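PDB 3QKC: geranyl diphosphate synthase small subunit from Antirrhinum majus, which probably acts as the non-catalytic partner of a heteromeric prenyltransferase, steering its large subunit toward making the C10 terpene precursor geranyl diphosphate. Local coordinates for residues C57-G62 and E247-I252; I142-V147 and A188-I193; R206-Y211 and K239-F244. One frame throughout, in Å; residues are numbered along the deposited sequence.

The three contacts join neighbouring helices of one all-helical fold and differ in depth. Interaction 2, its centre about 10 Å from the centre of the chain, pairs two long antiparallel helices, and all its touching residues are buried. Interactions 1 and 3 lie farther out, on the same side of that centre, and both keep buried apolar side chains beside charged ones; Glu-58, Lys-248 and Arg-207 are partly exposed, but Glu-240 is buried. Helices 227-241 and 248-255, used by interactions 3 and 1, are consecutive, and the two contacts touch. Interaction 1 is mainly apolar, whereas a salt bridge crosses interaction 3. Another salt bridge, between helices 134-148 and 199-219, joins interactions 2 and 3.

Interaction 1 (C57-G62 and E247-I252); sequences CELVGG and EKIELI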
# COMPACT_ATOMS: atom_id res chain seq x y z
N CYS A 57 21.19 -0.93 8.99
CA CYS A 57 20.94 -0.03 10.12
C CYS A 57 22.02 -0.14 11.19
O CYS A 57 22.49 0.88 11.70
CB CYS A 57 19.56 -0.31 10.72
SG CYS A 57 19.10 0.85 12.02
N GLU A 58 22.41 -1.36 11.51
CA GLU A 58 23.47 -1.62 12.49
C GLU A 58 24.84 -1.17 11.98
O GLU A 58 25.60 -0.50 12.71
CB GLU A 58 23.48 -3.09 12.91
CG GLU A 58 22.29 -3.47 13.78
CD GLU A 58 22.30 -4.93 14.22
OE1 GLU A 58 21.61 -5.26 15.21
OE2 GLU A 58 22.99 -5.76 13.59
N LEU A 59 25.14 -1.51 10.73
CA LEU A 59 26.33 -1.01 10.03
C LEU A 59 26.62 0.48 10.29
O LEU A 59 27.78 0.85 10.45
CB LEU A 59 26.21 -1.25 8.52
CG LEU A 59 27.34 -0.75 7.61
CD1 LEU A 59 28.68 -1.37 8.00
CD2 LEU A 59 27.04 -1.02 6.15
N VAL A 60 25.59 1.31 10.34
CA VAL A 60 25.79 2.76 10.49
C VAL A 60 25.54 3.29 11.91
O VAL A 60 25.54 4.50 12.13
CB VAL A 60 24.96 3.59 9.45
CG1 VAL A 60 25.41 3.25 8.02
CG2 VAL A 60 23.48 3.35 9.62
N GLY A 61 25.33 2.38 12.85
CA GLY A 61 25.18 2.75 14.26
C GLY A 61 23.78 2.76 14.86
O GLY A 61 23.60 3.24 15.98
N GLY A 62 22.79 2.25 14.14
CA GLY A 62 21.44 2.11 14.71
C GLY A 62 21.32 0.91 15.64
O GLY A 62 22.16 -0.00 15.60
N GLU A 247 33.25 -4.30 11.11
CA GLU A 247 33.03 -5.73 11.38
C GLU A 247 31.62 -6.23 11.04
O GLU A 247 31.44 -7.41 10.73
CB GLU A 247 33.40 -6.07 12.82
CG GLU A 247 33.93 -7.48 13.03
CD GLU A 247 34.16 -7.78 14.49
OE1 GLU A 247 33.47 -8.68 15.02
OE2 GLU A 247 35.02 -7.11 15.12
N LYS A 248 30.62 -5.35 11.10
CA LYS A 248 29.31 -5.66 10.51
C LYS A 248 29.50 -5.82 9.01
O LYS A 248 28.78 -6.57 8.36
CB LYS A 248 28.28 -4.56 10.81
CG LYS A 248 27.80 -4.52 12.26
CD LYS A 248 26.76 -5.61 12.55
CE LYS A 248 26.32 -5.57 14.00
NZ LYS A 248 27.39 -6.05 14.92
N ILE A 249 30.50 -5.12 8.48
CA ILE A 249 30.91 -5.26 7.08
C ILE A 249 31.22 -6.72 6.73
O ILE A 249 30.78 -7.20 5.68
CB ILE A 249 32.10 -4.32 6.73
CG1 ILE A 249 31.55 -3.00 6.15
CG2 ILE A 249 33.08 -4.98 5.76
CD1 ILE A 249 32.44 -2.31 5.11
N GLU A 250 31.94 -7.41 7.61
CA GLU A 250 32.31 -8.81 7.38
C GLU A 250 31.13 -9.77 7.38
O GLU A 250 31.08 -10.69 6.58
CB GLU A 250 33.37 -9.27 8.40
CG GLU A 250 34.78 -9.30 7.84
CD GLU A 250 35.19 -8.00 7.16
OE1 GLU A 250 35.05 -6.92 7.78
OE2 GLU A 250 35.66 -8.07 6.00
N LEU A 251 30.18 -9.54 8.28
CA LEU A 251 28.98 -10.36 8.39
C LEU A 251 28.05 -10.14 7.19
O LEU A 251 27.51 -11.11 6.63
CB LEU A 251 28.25 -10.08 9.71
CG LEU A 251 28.98 -10.37 11.04
CD1 LEU A 251 28.17 -9.84 12.22
CD2 LEU A 251 29.26 -11.85 11.24
N ILE A 252 27.88 -8.88 6.78
CA ILE A 252 27.12 -8.55 5.57
C ILE A 252 27.75 -9.18 4.32
O ILE A 252 27.05 -9.81 3.52
CB ILE A 252 26.91 -7.01 5.41
CG1 ILE A 252 26.02 -6.47 6.54
CG2 ILE A 252 26.26 -6.69 4.06
CD1 ILE A 252 26.16 -4.96 6.78
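Leu-59, in the last turn of helix 48-59, leans against the first turns of helix 248-255, and most of the apolar contact runs through its side chain. Its CB lies 4.1 Å from CD1 of Ile-252. CG stands anti to the backbone N (chi1 178°), beside the carbonyl carbon, and the two methyls that branch from it find different partners. CD1 meets Ile-249, with CG1 of that residue 3.8 Å away, while CD2 touches the CD1 methyl of Ile-252 at 4.1 Å. The leucine crosses Ile-252 at about a right angle and takes Ile-249 at a slant, filling the angle between two residues of one helical face. The CA atoms of Leu-59 and Lys-248 are 5.5 Å apart, so the backbones come close here.

Such interhelical packing belongs to the all-alpha prenyltransferase fold of the isoprenyl diphosphate synthase family, and this contact brings the C-terminal helix 248-255 against helix 48-59. The latter ends in a Schellman motif: Gly-62 N bonds to Cys-57 O at 2.8 Å and Gly-61 N to Glu-58 O, with Gly-61 as the C-prime residue at positive phi.

Beside the leucine, Lys-248 folds back at chi2 and chi4 and passes its CD and CE across Glu-58 at a slant. Its CE comes within 3.4 Å of Glu-58 OE2 and 3.9 Å of Glu-58 CB. NZ remains 4.6 Å from OE2, an attraction between opposite charges at most. The carboxylate is held instead by Arg-64, whose NE makes a salt bridge to OE1, and by the hydroxyl of Tyr-9, hydrogen-bonded to OE2. Tyr-9, from helix 5-24, also packs on Lys-248, and Leu-205 of helix 199-219 touches Leu-59.

Interaction 2 (I142-V147 and A188-I193); sequences IELTRV and AACGAI
Glu-143 and Cys-190 contribute most of the buried surface where helices 134-148 and 169-195 pass each other in the helical core of this prenyltransferase fold. The two short segments run almost exactly antiparallel, at 177°, with their axes 9.9 Å apart. Glu-143 and Cys-190 are also the closest pair along the backbones, their CA atoms 6.8 Å apart.

Glu-143 meets the facing helix with nearly its whole length. CB touches SG of Cys-190 at 3.7 Å, and CG approaches CD1 of Ile-193 at 3.8 Å, the two side chains crossing at a slant. Beyond CG the chain bends at chi2 (-57°), which brings the carboxylate beside Ala-189; its OE1 lies 3.6 Å from that residue's CB. A carboxylate in such buried surroundings needs polar partners, and Glu-143 OE2 has one in a salt bridge to NH1 of Arg-206, which also packs on Ala-189 and so ties helix 199-219 to both partners of the contact. Arg-146, one turn along the same helix as Glu-143, adds a long ion pair, its NH2 approaching OE1 in the plane of the guanidinium. The two arginines would probably favour the charged form of the acid.

Cys-190 reaches across with its sulfur alone. SG touches both Glu-143 CB and Leu-144, whose CG and CD1 are each 4.0 Å from it. Helix 68-85 adjoins this side, with Ala-70 against the cysteine and Ala-73 and Val-74 against the leucine. Ile-142 packs on Ala-124 and Thr-145 on Glu-121 of the second subunit. Within helix 134-148, Thr-145 OG1 gives a 2.7 Å hydrogen bond to Ile-142 O, a carbonyl that also accepts from Arg-146 N.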
# COMPACT_ATOMS: atom_id res chain seq x y z
N ILE A 142 8.54 6.40 1.94
CA ILE A 142 8.81 6.70 0.54
C ILE A 142 9.56 5.55 -0.11
O ILE A 142 9.18 5.10 -1.21
CB ILE A 142 9.58 8.02 0.38
CG1 ILE A 142 8.66 9.19 0.72
CG2 ILE A 142 10.08 8.15 -1.04
CD1 ILE A 142 9.38 10.40 1.30
N GLU A 143 10.59 5.04 0.58
CA GLU A 143 11.38 3.91 0.07
C GLU A 143 10.55 2.65 -0.15
O GLU A 143 10.70 1.99 -1.17
CB GLU A 143 12.53 3.56 1.03
CG GLU A 143 13.74 4.45 0.91
CD GLU A 143 14.32 4.49 -0.49
OE1 GLU A 143 14.59 3.43 -1.08
OE2 GLU A 143 14.53 5.60 -0.99
N LEU A 144 9.72 2.31 0.83
CA LEU A 144 8.88 1.13 0.75
C LEU A 144 7.77 1.26 -0.30
O LEU A 144 7.44 0.28 -0.93
CB LEU A 144 8.27 0.80 2.13
CG LEU A 144 9.29 0.35 3.17
CD1 LEU A 144 9.05 1.03 4.53
CD2 LEU A 144 9.30 -1.16 3.29
N THR A 145 7.21 2.45 -0.47
CA THR A 145 6.20 2.66 -1.52
C THR A 145 6.82 2.52 -2.90
O THR A 145 6.16 2.08 -3.86
CB THR A 145 5.52 4.04 -1.41
OG1 THR A 145 6.49 5.08 -1.53
CG2 THR A 145 4.74 4.19 -0.10
N ARG A 146 8.10 2.87 -2.99
CA ARG A 146 8.86 2.82 -4.24
C ARG A 146 9.12 1.37 -4.66
O ARG A 146 9.12 1.05 -5.85
CB ARG A 146 10.18 3.58 -4.06
CG ARG A 146 10.92 3.90 -5.34
CD ARG A 146 12.25 4.68 -5.11
NE ARG A 146 13.34 3.89 -4.51
CZ ARG A 146 14.02 2.92 -5.13
NH1 ARG A 146 13.71 2.57 -6.37
NH2 ARG A 146 15.01 2.28 -4.49
N VAL A 147 9.33 0.50 -3.69
CA VAL A 147 9.65 -0.90 -3.98
C VAL A 147 8.44 -1.70 -4.49
O VAL A 147 8.56 -2.58 -5.33
CB VAL A 147 10.31 -1.60 -2.77
CG1 VAL A 147 9.29 -1.93 -1.68
CG2 VAL A 147 11.02 -2.86 -3.22
N ALA A 188 18.05 -1.91 2.27
CA ALA A 188 19.32 -1.31 2.65
C ALA A 188 19.14 0.18 2.89
O ALA A 188 19.64 0.71 3.88
CB ALA A 188 20.34 -1.56 1.58
N ALA A 189 18.41 0.85 2.01
CA ALA A 189 18.20 2.30 2.13
C ALA A 189 17.41 2.66 3.39
O ALA A 189 17.74 3.66 4.05
CB ALA A 189 17.54 2.87 0.89
N CYS A 190 16.39 1.87 3.72
CA CYS A 190 15.62 2.04 4.98
C CYS A 190 16.51 1.86 6.20
O CYS A 190 16.50 2.68 7.11
CB CYS A 190 14.48 1.05 5.06
SG CYS A 190 13.03 1.46 4.09
N GLY A 191 17.27 0.77 6.22
CA GLY A 191 18.25 0.56 7.27
C GLY A 191 19.09 1.81 7.51
O GLY A 191 19.19 2.30 8.64
N ALA A 192 19.66 2.33 6.43
CA ALA A 192 20.55 3.47 6.50
C ALA A 192 19.82 4.73 6.97
O ALA A 192 20.32 5.47 7.82
CB ALA A 192 21.25 3.69 5.14
N ILE A 193 18.61 4.96 6.43
CA ILE A 193 17.82 6.13 6.79
C ILE A 193 17.51 6.08 8.27
O ILE A 193 17.70 7.07 8.99
CB ILE A 193 16.51 6.24 5.97
CG1 ILE A 193 16.80 6.72 4.54
CG2 ILE A 193 15.53 7.22 6.64
CD1 ILE A 193 15.70 6.35 3.52

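Interaction 3 (R206-Y211 and K239-F244); sequences RRFGLY and KELESF
With CG anti to the carbonyl carbon (chi1 -60°) and the chain bent at chi2, Glu-240 turns its carboxylate toward Arg-207, whose own chain bends at chi3 to bring NE and NH2 round to meet it. The resulting salt bridge spans helices 199-219 and 227-241, consecutive helices of the all-alpha prenyltransferase fold.

Its main bond runs from Arg-207 NE to Glu-240 OE2, 2.8 Å long, and meets that oxygen from above the carboxylate plane. A second bond, from NH2 to OE1, is weak at 3.2 Å. The guanidinium and carboxylate planes are 74° apart, so this is not the flat, two-pronged pairing that the two groups can form. Lys-204, one turn earlier on the arginine's helix, makes a long, weak ion pair with OE1.

Below its carboxylate, the methylenes of Glu-240 pack on helix 199-219. CG lies 3.8 Å from CE1 of Tyr-211, at the edge of the phenol ring, and CB lies near CB of Phe-208. The tyrosine ring also adjoins Leu-233, Leu-236 and Ala-237 of helix 227-241.

Phe-208 continues the apolar side of the contact, joined from the C-terminal helix by Ile-252. Leu-241 covers one face of its ring: CG comes within 3.5 Å of CE1, while CD2 makes a CH-pi contact over the face, 4.1 Å from the centroid and 24° off the ring normal. Leu-241 also opens a type I turn, in which Phe-244 N bonds to Leu-241 O at 2.9 Å.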
# COMPACT_ATOMS: atom_id res chain seq x y z
N ARG A 206 21.93 1.87 -0.91
CA ARG A 206 20.85 1.61 -1.86
C ARG A 206 21.39 0.86 -3.07
O ARG A 206 20.83 -0.16 -3.48
CB ARG A 206 20.14 2.89 -2.29
CG ARG A 206 18.77 2.62 -2.94
CD ARG A 206 18.20 3.87 -3.59
NE ARG A 206 17.38 4.66 -2.67
CZ ARG A 206 17.79 5.77 -2.06
NH1 ARG A 206 16.97 6.44 -1.26
NH2 ARG A 206 19.02 6.23 -2.26
N ARG A 207 22.50 1.37 -3.62
CA ARG A 207 23.16 0.71 -4.75
C ARG A 207 23.64 -0.67 -4.33
O ARG A 207 23.46 -1.64 -5.06
CB ARG A 207 24.31 1.56 -5.30
CG ARG A 207 23.84 2.84 -6.00
CD ARG A 207 24.90 3.44 -6.94
NE ARG A 207 26.10 3.91 -6.23
CZ ARG A 207 26.17 5.02 -5.49
NH1 ARG A 207 25.10 5.79 -5.31
NH2 ARG A 207 27.30 5.35 -4.90
N PHE A 208 24.22 -0.76 -3.13
CA PHE A 208 24.60 -2.07 -2.60
C PHE A 208 23.45 -3.06 -2.67
O PHE A 208 23.61 -4.15 -3.22
CB PHE A 208 25.11 -2.00 -1.16
CG PHE A 208 25.47 -3.36 -0.61
CD1 PHE A 208 26.70 -3.95 -0.91
CD2 PHE A 208 24.55 -4.08 0.16
CE1 PHE A 208 27.02 -5.23 -0.43
CE2 PHE A 208 24.86 -5.36 0.64
CZ PHE A 208 26.10 -5.93 0.35
N GLY A 209 22.31 -2.69 -2.10
CA GLY A 209 21.13 -3.56 -2.06
C GLY A 209 20.70 -3.99 -3.43
O GLY A 209 20.44 -5.16 -3.67
N LEU A 210 20.65 -3.04 -4.36
CA LEU A 210 20.31 -3.34 -5.75
C LEU A 210 21.17 -4.45 -6.34
O LEU A 210 20.64 -5.36 -6.99
CB LEU A 210 20.38 -2.10 -6.63
CG LEU A 210 19.72 -2.15 -8.02
CD1 LEU A 210 18.21 -2.42 -7.95
CD2 LEU A 210 19.97 -0.84 -8.78
N TYR A 211 22.48 -4.37 -6.12
CA TYR A 211 23.41 -5.33 -6.71
C TYR A 211 23.21 -6.73 -6.13
O TYR A 211 23.04 -7.69 -6.87
CB TYR A 211 24.87 -4.87 -6.59
CG TYR A 211 25.18 -3.50 -7.16
CD1 TYR A 211 26.04 -2.63 -6.49
CD2 TYR A 211 24.60 -3.06 -8.37
CE1 TYR A 211 26.33 -1.35 -7.00
CE2 TYR A 211 24.88 -1.79 -8.88
CZ TYR A 211 25.75 -0.95 -8.20
OH TYR A 211 26.04 0.29 -8.69
N LYS A 239 32.44 -2.64 -3.89
CA LYS A 239 32.85 -1.24 -4.06
C LYS A 239 32.11 -0.33 -3.09
O LYS A 239 32.74 0.47 -2.38
CB LYS A 239 32.58 -0.71 -5.49
CG LYS A 239 32.79 -1.69 -6.63
CD LYS A 239 34.23 -1.77 -7.10
CE LYS A 239 34.31 -2.31 -8.53
NZ LYS A 239 33.66 -1.39 -9.53
N GLU A 240 30.78 -0.45 -3.08
CA GLU A 240 29.92 0.36 -2.23
C GLU A 240 30.26 0.19 -0.75
O GLU A 240 30.28 1.15 0.01
CB GLU A 240 28.44 0.07 -2.50
CG GLU A 240 27.97 0.33 -3.95
CD GLU A 240 28.15 1.78 -4.41
OE1 GLU A 240 28.40 2.67 -3.57
OE2 GLU A 240 28.03 2.04 -5.63
N LEU A 241 30.56 -1.05 -0.36
CA LEU A 241 30.89 -1.35 1.03
C LEU A 241 32.14 -0.66 1.57
O LEU A 241 32.21 -0.33 2.75
CB LEU A 241 30.99 -2.86 1.24
CG LEU A 241 29.64 -3.57 1.28
CD1 LEU A 241 29.81 -5.00 1.76
CD2 LEU A 241 28.64 -2.81 2.17
N GLU A 242 33.11 -0.42 0.68
CA GLU A 242 34.40 0.17 1.06
C GLU A 242 34.28 1.49 1.84
O GLU A 242 35.16 1.82 2.65
CB GLU A 242 35.28 0.38 -0.17
CG GLU A 242 35.57 -0.90 -0.95
CD GLU A 242 36.86 -0.84 -1.74
OE1 GLU A 242 37.52 -1.89 -1.86
OE2 GLU A 242 37.23 0.25 -2.24
N SER A 243 33.20 2.23 1.61
CA SER A 243 33.00 3.52 2.27
C SER A 243 32.56 3.38 3.74
O SER A 243 32.53 4.37 4.48
CB SER A 243 31.98 4.36 1.49
OG SER A 243 32.44 4.60 0.17
N PHE A 244 32.24 2.16 4.15
CA PHE A 244 31.80 1.88 5.52
C PHE A 244 32.84 1.00 6.20
O PHE A 244 33.86 0.67 5.61
CB PHE A 244 30.43 1.20 5.50
CG PHE A 244 29.40 1.94 4.70
CD1 PHE A 244 28.57 2.88 5.31
CD2 PHE A 244 29.25 1.70 3.33
CE1 PHE A 244 27.63 3.58 4.57
CE2 PHE A 244 28.31 2.39 2.59
CZ PHE A 244 27.49 3.33 3.20